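Local atomic coordinates of LPXTG-motif cell wall anchor domain protein (Mobiluncus mulieris, PDB entry 5U6F), a protein that probably serves as a cell-wall-anchored surface protein, this piece of it comprising a T-Q ester bond containing domain followed by a DUF5979 domain. Residues T32-N37 and M76-T81; E40-A45 and W127-Y132; K65-V70 and E133-T138. One frame throughout, in Å; residues are numbered along the deposited sequence.

Contact 1. Residues T32-N37 and M76-T81; sequences TVRLYN and MAKPAT
R34 carries most of this contact, reaching from strand 26-36 to the loop that leads into helix 82-88. Its chain is nearly straight as far as CD and then bends at chi3 (79°), which swings the guanidinium across to P79 and K78. NH2 donates to P79 O at 2.8 Å; the bond is bent (142° at the hydrogen), with the carbonyl oxygen close to the guanidinium plane and the donor somewhat tilted from the carbonyl plane. NH1 lies against the aliphatic root of K78, 3.5 Å from its CB and 3.7 Å from its CG, the two side chains crossing at about a right angle. K78 bends at chi2, and its NZ stays 6.1 Å from R34 NH1. The other N-H groups of R34 turn to two acids: NE forms a salt bridge with E84 and NH1 with E96. With P79 O added, three partners fix the rotation of the group. T81, whose CG2 is 4.4 Å from R34 NH2, is the N-cap of helix 82-88, and its backbone N is bound in turn by the E84 carboxylate, so one acid serves both the helix start and the arginine. Strand 26-36 is the middle strand of a three-stranded antiparallel sheet in the T-Q ester bond containing domain: R34 pairs through its backbone with G6 of strand 4-10, and L35 with Y95 of strand 94-104. L35 sends CD1 to within 4.4 Å of M76 CE, a loose apolar touch, and the same side chain packs on V5 and L126. Y36 follows, its hydroxyl at the edge of the R34 guanidinium and in its plane; that OH is hydrogen-bonded to E84, and the ring stacks with Y88.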
loop_
_atom_site.group_PDB
_atom_site.type_symbol
_atom_site.label_atom_id
_atom_site.label_comp_id
_atom_site.label_asym_id
_atom_site.label_seq_id
_atom_site.Cartn_x
_atom_site.Cartn_y
_atom_site.Cartn_z
ATOM N N THR A 32 19.829 -4.374 6.609
ATOM C CA THR A 32 21.041 -4.267 7.416
ATOM C C THR A 32 21.351 -5.664 7.934
ATOM O O THR A 32 20.578 -6.219 8.713
ATOM C CB THR A 32 20.868 -3.268 8.569
ATOM O OG1 THR A 32 20.548 -1.988 8.012
ATOM C CG2 THR A 32 22.150 -3.159 9.398
ATOM N N VAL A 33 22.495 -6.201 7.528
ATOM C CA VAL A 33 22.870 -7.572 7.838
ATOM C C VAL A 33 23.982 -7.582 8.867
ATOM O O VAL A 33 25.059 -7.050 8.608
ATOM C CB VAL A 33 23.346 -8.307 6.579
ATOM C CG1 VAL A 33 23.656 -9.776 6.895
ATOM C CG2 VAL A 33 22.292 -8.186 5.480
ATOM N N ARG A 34 23.721 -8.204 10.018
ATOM C CA ARG A 34 24.733 -8.369 11.058
ATOM C C ARG A 34 25.225 -9.811 11.033
ATOM O O ARG A 34 24.426 -10.740 10.866
ATOM C CB ARG A 34 24.193 -7.958 12.417
ATOM C CG ARG A 34 24.130 -6.440 12.529
ATOM C CD ARG A 34 23.314 -5.978 13.712
ATOM N NE ARG A 34 23.987 -6.035 15.012
ATOM C CZ ARG A 34 24.766 -5.077 15.534
ATOM N NH1 ARG A 34 25.139 -4.013 14.828
ATOM N NH2 ARG A 34 25.245 -5.227 16.756
ATOM N N LEU A 35 26.544 -9.957 11.107
ATOM C CA LEU A 35 27.244 -11.222 10.989
ATOM C C LEU A 35 27.887 -11.517 12.325
ATOM O O LEU A 35 28.600 -10.660 12.867
ATOM C CB LEU A 35 28.321 -11.128 9.917
ATOM C CG LEU A 35 27.805 -10.692 8.544
ATOM C CD1 LEU A 35 28.979 -10.441 7.617
ATOM C CD2 LEU A 35 26.857 -11.722 7.946
ATOM N N TYR A 36 27.604 -12.703 12.862
ATOM C CA TYR A 36 28.002 -13.089 14.206
ATOM C C TYR A 36 29.061 -14.174 14.147
ATOM O O TYR A 36 28.874 -15.193 13.492
ATOM C CB TYR A 36 26.783 -13.565 14.996
ATOM C CG TYR A 36 25.658 -12.549 15.015
ATOM C CD1 TYR A 36 25.814 -11.342 15.656
ATOM C CD2 TYR A 36 24.443 -12.795 14.378
ATOM C CE1 TYR A 36 24.796 -10.412 15.686
ATOM C CE2 TYR A 36 23.417 -11.860 14.395
ATOM C CZ TYR A 36 23.598 -10.660 15.053
ATOM O OH TYR A 36 22.586 -9.726 15.086
ATOM N N ASN A 37 30.179 -13.960 14.825
ATOM C CA ASN A 37 31.290 -14.928 14.837
ATOM C C ASN A 37 31.752 -15.375 13.468
ATOM O O ASN A 37 32.081 -16.536 13.234
ATOM C CB ASN A 37 30.954 -16.107 15.736
ATOM C CG ASN A 37 30.927 -15.726 17.192
ATOM O OD1 ASN A 37 31.579 -14.773 17.601
ATOM N ND2 ASN A 37 30.186 -16.485 17.989
ATOM N N MET A 76 34.158 -3.237 9.553
ATOM C CA MET A 76 32.742 -3.586 9.625
ATOM C C MET A 76 32.280 -3.891 11.042
ATOM O O MET A 76 31.098 -4.140 11.249
ATOM C CB MET A 76 32.466 -4.799 8.736
ATOM C CG MET A 76 32.719 -4.521 7.276
ATOM S SD MET A 76 32.797 -6.076 6.387
ATOM C CE MET A 76 31.231 -6.811 6.789
ATOM N N ALA A 77 33.183 -3.857 12.023
ATOM C CA ALA A 77 32.823 -4.241 13.389
ATOM C C ALA A 77 31.788 -3.313 14.014
ATOM O O ALA A 77 31.753 -2.108 13.725
ATOM C CB ALA A 77 34.057 -4.289 14.277
ATOM N N LYS A 78 30.976 -3.887 14.902
ATOM C CA LYS A 78 29.975 -3.162 15.653
ATOM C C LYS A 78 29.903 -3.709 17.061
ATOM O O LYS A 78 30.231 -4.876 17.285
ATOM C CB LYS A 78 28.592 -3.323 15.008
ATOM C CG LYS A 78 28.411 -2.614 13.678
ATOM C CD LYS A 78 28.462 -1.108 13.844
ATOM C CE LYS A 78 27.835 -0.408 12.651
ATOM N NZ LYS A 78 27.827 1.072 12.785
ATOM N N PRO A 79 29.455 -2.878 18.022
ATOM C CA PRO A 79 29.231 -3.383 19.367
ATOM C C PRO A 79 28.067 -4.359 19.398
ATOM O O PRO A 79 27.104 -4.203 18.637
ATOM C CB PRO A 79 28.927 -2.112 20.174
ATOM C CG PRO A 79 28.392 -1.165 19.178
ATOM C CD PRO A 79 29.143 -1.439 17.920
ATOM N N ALA A 80 28.185 -5.374 20.247
ATOM C CA ALA A 80 27.144 -6.378 20.431
ATOM C C ALA A 80 26.027 -5.823 21.322
ATOM O O ALA A 80 26.292 -5.066 22.254
ATOM C CB ALA A 80 27.737 -7.631 21.052
ATOM N N THR A 81 24.786 -6.188 21.021
ATOM C CA THR A 81 23.664 -5.892 21.918
ATOM C C THR A 81 23.568 -6.969 22.974
ATOM O O THR A 81 24.111 -8.060 22.816
ATOM C CB THR A 81 22.315 -5.845 21.183
ATOM O OG1 THR A 81 21.989 -7.155 20.705
ATOM C CG2 THR A 81 22.354 -4.862 20.048
#

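Contact 2. Residues E40-A45 and W127-Y132; sequences EGKTYA and WAEGTY
The Y132 ring takes the methyl of A45 on one face, a CH-pi contact with CB 3.7 Å from the centroid and 12° off the normal. At the ring's edge, in its plane, lies T43 O, to which Y132 OH donates at 2.8 Å, the hydroxyl approaching from above the carbonyl plane. Y132 reaches this place with CG lodged between its backbone N and carbonyl carbon (chi1 55°), and the side chain also touches V140. The W127 indole has A45 O at its edge, 3.7 Å from CD1, with T131 OG1 likewise in plane. W127 O lies obliquely to the Y44 ring, whose hydroxyl is bound to E39 N. The backbones meet as an antiparallel hydrogen-bonded pair, A45 N to W127 O at 2.9 Å and W127 N to A45 O at 2.8 Å, where strands 43-52 and 118-127 of the T-Q ester bond containing domain run side by side in a mixed sheet. Just beyond, a type II beta turn from A128 to T131, with G130 at its third position, sends the chain on into strand 132-135. A128 O accepts from both T131 N and T131 OG1, the latter at 2.7 Å. E129, at the second position of the turn, extends its side chain back over T43: T43 N gives OE1 a nearly straight bond of 3.0 Å (167°), from above the carboxylate plane. The same OE1 also accepts from a water that donates to G41 O and accepts from T43 OG1, while K42 NZ adds a long salt bridge to OE1 at 3.8 Å.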
loop_
_atom_site.group_PDB
_atom_site.type_symbol
_atom_site.label_atom_id
_atom_site.label_comp_id
_atom_site.label_asym_id
_atom_site.label_seq_id
_atom_site.Cartn_x
_atom_site.Cartn_y
_atom_site.Cartn_z
ATOM N N GLU A 40 37.449 -12.189 10.321
ATOM C CA GLU A 40 38.108 -11.194 9.468
ATOM C C GLU A 40 39.059 -11.851 8.471
ATOM O O GLU A 40 39.819 -12.750 8.822
ATOM C CB GLU A 40 38.853 -10.164 10.306
ATOM C CG GLU A 40 37.923 -9.218 11.039
ATOM C CD GLU A 40 38.639 -8.361 12.075
ATOM O OE1 GLU A 40 39.875 -8.172 11.979
ATOM O OE2 GLU A 40 37.959 -7.873 12.983
ATOM N N GLY A 41 38.962 -11.428 7.220
ATOM C CA GLY A 41 39.781 -11.981 6.145
ATOM C C GLY A 41 39.137 -13.085 5.338
ATOM O O GLY A 41 39.662 -13.442 4.283
ATOM N N LYS A 42 38.017 -13.632 5.816
ATOM C CA LYS A 42 37.248 -14.611 5.049
ATOM C C LYS A 42 36.182 -13.917 4.205
ATOM O O LYS A 42 35.615 -12.900 4.621
ATOM C CB LYS A 42 36.612 -15.651 5.987
ATOM C CG LYS A 42 37.592 -16.590 6.694
ATOM C CD LYS A 42 38.650 -17.125 5.731
ATOM C CE LYS A 42 38.928 -18.609 5.807
ATOM N NZ LYS A 42 39.447 -19.017 4.464
ATOM N N THR A 43 35.901 -14.494 3.038
ATOM C CA THR A 43 34.930 -13.967 2.092
ATOM C C THR A 43 33.671 -14.842 2.066
ATOM O O THR A 43 33.657 -15.948 1.493
ATOM C CB THR A 43 35.514 -13.831 0.668
ATOM O OG1 THR A 43 36.679 -13.003 0.713
ATOM C CG2 THR A 43 34.512 -13.189 -0.268
ATOM N N TYR A 44 32.601 -14.312 2.645
ATOM C CA TYR A 44 31.337 -15.013 2.720
ATOM C C TYR A 44 30.455 -14.570 1.579
ATOM O O TYR A 44 30.662 -13.497 0.992
ATOM C CB TYR A 44 30.632 -14.691 4.045
ATOM C CG TYR A 44 31.440 -15.091 5.252
ATOM C CD1 TYR A 44 32.482 -14.291 5.735
ATOM C CD2 TYR A 44 31.163 -16.276 5.926
ATOM C CE1 TYR A 44 33.236 -14.682 6.829
ATOM C CE2 TYR A 44 31.920 -16.671 7.014
ATOM C CZ TYR A 44 32.944 -15.864 7.475
ATOM O OH TYR A 44 33.673 -16.268 8.557
ATOM N N ALA A 45 29.458 -15.385 1.267
ATOM C CA ALA A 45 28.358 -14.949 0.418
ATOM C C ALA A 45 27.134 -14.730 1.289
ATOM O O ALA A 45 26.885 -15.501 2.211
ATOM C CB ALA A 45 28.072 -15.982 -0.663
ATOM N N TRP A 127 26.834 -17.892 3.659
ATOM C CA TRP A 127 27.639 -18.986 3.109
ATOM C C TRP A 127 29.131 -18.756 3.394
ATOM O O TRP A 127 29.658 -17.684 3.093
ATOM C CB TRP A 127 27.456 -19.052 1.609
ATOM C CG TRP A 127 26.043 -19.323 1.145
ATOM C CD1 TRP A 127 24.995 -18.450 1.113
ATOM C CD2 TRP A 127 25.557 -20.553 0.618
ATOM N NE1 TRP A 127 23.866 -19.068 0.621
ATOM C CE2 TRP A 127 24.188 -20.361 0.298
ATOM C CE3 TRP A 127 26.145 -21.803 0.387
ATOM C CZ2 TRP A 127 23.398 -21.377 -0.241
ATOM C CZ3 TRP A 127 25.364 -22.811 -0.136
ATOM C CH2 TRP A 127 23.996 -22.591 -0.447
ATOM N N ALA A 128 29.797 -19.759 3.960
ATOM C CA ALA A 128 31.241 -19.722 4.202
ATOM C C ALA A 128 32.006 -19.779 2.877
ATOM O O ALA A 128 31.543 -20.363 1.897
ATOM C CB ALA A 128 31.655 -20.888 5.084
ATOM N N GLU A 129 33.189 -19.174 2.868
ATOM C CA GLU A 129 34.080 -19.214 1.697
ATOM C C GLU A 129 34.298 -20.660 1.227
ATOM O O GLU A 129 34.424 -21.564 2.043
ATOM C CB GLU A 129 35.422 -18.564 2.031
ATOM C CG GLU A 129 36.297 -18.335 0.806
ATOM C CD GLU A 129 37.417 -17.318 1.004
ATOM O OE1 GLU A 129 37.589 -16.728 2.098
ATOM O OE2 GLU A 129 38.140 -17.082 0.003
ATOM N N GLY A 130 34.284 -20.867 -0.084
ATOM C CA GLY A 130 34.513 -22.192 -0.665
ATOM C C GLY A 130 33.284 -23.068 -0.838
ATOM O O GLY A 130 33.325 -24.032 -1.607
ATOM N N THR A 131 32.185 -22.736 -0.147
ATOM C CA THR A 131 30.952 -23.517 -0.224
ATOM C C THR A 131 30.033 -23.087 -1.363
ATOM O O THR A 131 29.028 -23.751 -1.619
ATOM C CB THR A 131 30.156 -23.504 1.096
ATOM O OG1 THR A 131 29.614 -22.190 1.338
ATOM C CG2 THR A 131 31.038 -23.931 2.257
ATOM N N TYR A 132 30.406 -22.033 -2.085
ATOM C CA TYR A 132 29.636 -21.516 -3.210
ATOM C C TYR A 132 30.580 -21.352 -4.410
ATOM O O TYR A 132 31.759 -21.061 -4.223
ATOM C CB TYR A 132 28.960 -20.181 -2.845
ATOM C CG TYR A 132 29.905 -19.110 -2.349
ATOM C CD1 TYR A 132 30.507 -18.217 -3.245
ATOM C CD2 TYR A 132 30.243 -19.013 -1.000
ATOM C CE1 TYR A 132 31.381 -17.243 -2.802
ATOM C CE2 TYR A 132 31.126 -18.037 -0.551
ATOM C CZ TYR A 132 31.691 -17.158 -1.463
ATOM O OH TYR A 132 32.567 -16.193 -1.027
HETATM O O HOH W 1 38.969 -14.210 1.677
#

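Contact 3. Residues K65-V70 and E133-T138; sequences KAATTV and EKVNDT
V135 points both its methyls at the strand opposite. CG1, anti to the backbone N (chi1 -177°), lies 3.7 Å from T68 N and 3.9 Å from A67 CB, while CG2 meets T69 CG2 at 3.7 Å, the two side chains slanting across each other. The A67 methyl also faces the backbone that follows V135, with CB 3.6 Å from T138 C. Here A67 N donates to D137 O at 3.0 Å from well above the carbonyl plane, and A66 CA adds a CH...O contact to the same oxygen at 3.3 Å. Next along, K65 lays its CB over T138, 3.5 Å from its O, before its extended chain leads away to a salt bridge with E59. The turn is shaped by N136, whose OD1 accepts from T138 N in an Asx turn, from T138 OG1 on the same face, and from E139 N. Strand 64-71 pairs with strand 43-52 through A66, T68 and V70, and A66 and T68 touch M99 of strand 94-104; segment 133-138, whose E133 and K134 form a classic beta bulge opposite T141 of strand 140-142, runs along the flank of strand 64-71.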
loop_
_atom_site.group_PDB
_atom_site.type_symbol
_atom_site.label_atom_id
_atom_site.label_comp_id
_atom_site.label_asym_id
_atom_site.label_seq_id
_atom_site.Cartn_x
_atom_site.Cartn_y
_atom_site.Cartn_z
ATOM N N LYS A 65 15.149 -10.284 -4.612
ATOM C CA LYS A 65 16.300 -11.056 -4.160
ATOM C C LYS A 65 17.566 -10.230 -4.344
ATOM O O LYS A 65 17.671 -9.402 -5.261
ATOM C CB LYS A 65 16.445 -12.349 -4.961
ATOM C CG LYS A 65 15.307 -13.336 -4.813
ATOM C CD LYS A 65 15.647 -14.631 -5.531
ATOM C CE LYS A 65 14.631 -15.724 -5.265
ATOM N NZ LYS A 65 15.120 -17.019 -5.819
ATOM N N ALA A 66 18.540 -10.468 -3.479
ATOM C CA ALA A 66 19.857 -9.862 -3.630
ATOM C C ALA A 66 20.887 -10.825 -3.093
ATOM O O ALA A 66 20.626 -11.547 -2.128
ATOM C CB ALA A 66 19.942 -8.544 -2.888
ATOM N N ALA A 67 22.052 -10.832 -3.721
ATOM C CA ALA A 67 23.165 -11.637 -3.258
ATOM C C ALA A 67 24.457 -10.910 -3.516
ATOM O O ALA A 67 24.572 -10.156 -4.485
ATOM C CB ALA A 67 23.179 -12.996 -3.938
ATOM N N THR A 68 25.440 -11.150 -2.659
ATOM C CA THR A 68 26.756 -10.546 -2.808
ATOM C C THR A 68 27.764 -11.320 -1.995
ATOM O O THR A 68 27.384 -12.184 -1.203
ATOM C CB THR A 68 26.745 -9.067 -2.355
ATOM O OG1 THR A 68 27.981 -8.432 -2.697
ATOM C CG2 THR A 68 26.515 -8.930 -0.867
ATOM N N THR A 69 29.041 -11.018 -2.200
ATOM C CA THR A 69 30.091 -11.540 -1.347
ATOM C C THR A 69 30.584 -10.421 -0.463
ATOM O O THR A 69 30.487 -9.238 -0.818
ATOM C CB THR A 69 31.261 -12.157 -2.126
ATOM O OG1 THR A 69 31.860 -11.175 -2.972
ATOM C CG2 THR A 69 30.773 -13.348 -2.977
ATOM N N VAL A 70 31.100 -10.793 0.699
ATOM C CA VAL A 70 31.693 -9.816 1.604
ATOM C C VAL A 70 32.919 -10.406 2.280
ATOM O O VAL A 70 32.853 -11.472 2.923
ATOM C CB VAL A 70 30.676 -9.272 2.630
ATOM C CG1 VAL A 70 30.013 -10.388 3.409
ATOM C CG2 VAL A 70 31.334 -8.256 3.555
ATOM N N GLU A 133 30.067 -21.575 -5.615
ATOM C CA GLU A 133 30.870 -21.412 -6.856
ATOM C C GLU A 133 30.385 -20.309 -7.786
ATOM O O GLU A 133 31.046 -20.002 -8.790
ATOM C CB GLU A 133 30.978 -22.744 -7.612
ATOM C CG GLU A 133 29.681 -23.325 -8.161
ATOM C CD GLU A 133 29.737 -24.841 -8.363
ATOM O OE1 GLU A 133 30.828 -25.450 -8.217
ATOM O OE2 GLU A 133 28.672 -25.431 -8.658
ATOM N N LYS A 134 29.244 -19.702 -7.466
ATOM C CA LYS A 134 28.768 -18.548 -8.204
ATOM C C LYS A 134 27.922 -17.711 -7.264
ATOM O O LYS A 134 27.140 -18.244 -6.490
ATOM C CB LYS A 134 27.953 -18.960 -9.438
ATOM C CG LYS A 134 27.590 -17.813 -10.385
ATOM C CD LYS A 134 26.391 -18.155 -11.273
ATOM C CE LYS A 134 25.917 -16.970 -12.111
ATOM N NZ LYS A 134 26.061 -17.198 -13.580
ATOM N N VAL A 135 28.134 -16.409 -7.315
ATOM C CA VAL A 135 27.253 -15.433 -6.707
ATOM C C VAL A 135 26.974 -14.406 -7.779
ATOM O O VAL A 135 27.912 -13.834 -8.340
ATOM C CB VAL A 135 27.897 -14.744 -5.498
ATOM C CG1 VAL A 135 26.895 -13.784 -4.844
ATOM C CG2 VAL A 135 28.393 -15.782 -4.499
ATOM N N ASN A 136 25.700 -14.187 -8.079
ATOM C CA ASN A 136 25.304 -13.092 -8.972
ATOM C C ASN A 136 24.510 -12.048 -8.180
ATOM O O ASN A 136 24.515 -12.063 -6.950
ATOM C CB ASN A 136 24.577 -13.634 -10.210
ATOM C CG ASN A 136 23.284 -14.352 -9.887
ATOM O OD1 ASN A 136 22.733 -14.217 -8.795
ATOM N ND2 ASN A 136 22.797 -15.143 -10.836
ATOM N N ASP A 137 23.837 -11.133 -8.868
ATOM C CA ASP A 137 23.088 -10.089 -8.183
ATOM C C ASP A 137 21.886 -10.618 -7.377
ATOM O O ASP A 137 21.389 -9.883 -6.533
ATOM C CB ASP A 137 22.665 -8.968 -9.153
ATOM C CG ASP A 137 21.713 -9.439 -10.251
ATOM O OD1 ASP A 137 21.674 -10.644 -10.588
ATOM O OD2 ASP A 137 21.015 -8.572 -10.807
ATOM N N THR A 138 21.434 -11.857 -7.636
ATOM C CA THR A 138 20.240 -12.420 -6.964
ATOM C C THR A 138 20.420 -13.677 -6.111
ATOM O O THR A 138 19.649 -13.856 -5.159
ATOM C CB THR A 138 19.115 -12.725 -7.975
ATOM O OG1 THR A 138 19.556 -13.711 -8.915
ATOM C CG2 THR A 138 18.710 -11.470 -8.713
#

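From the N terminus, the chain lays down segments 32-37, 40-45 and 65-70 in turn, and their partners follow in the same order, so the three contacts cross pairwise and none nests inside another. Contact 1 closes first, over 38 intervening residues, bringing the loop before helix 82-88 back to the three-stranded sheet. Contact 2 spans 81 residues and joins neighbouring strands of the mixed sheet at one end; contact 3 spans 62 and adds the end of strand 132-135 and the turn after it. Contacts 2 and 3 meet where strand 43-52 pairs with strand 64-71, and again where A45 CB packs on V135 CG2 of strand 132-135. M76 CE packs on V70 CG2, linking contact 1 to contact 3.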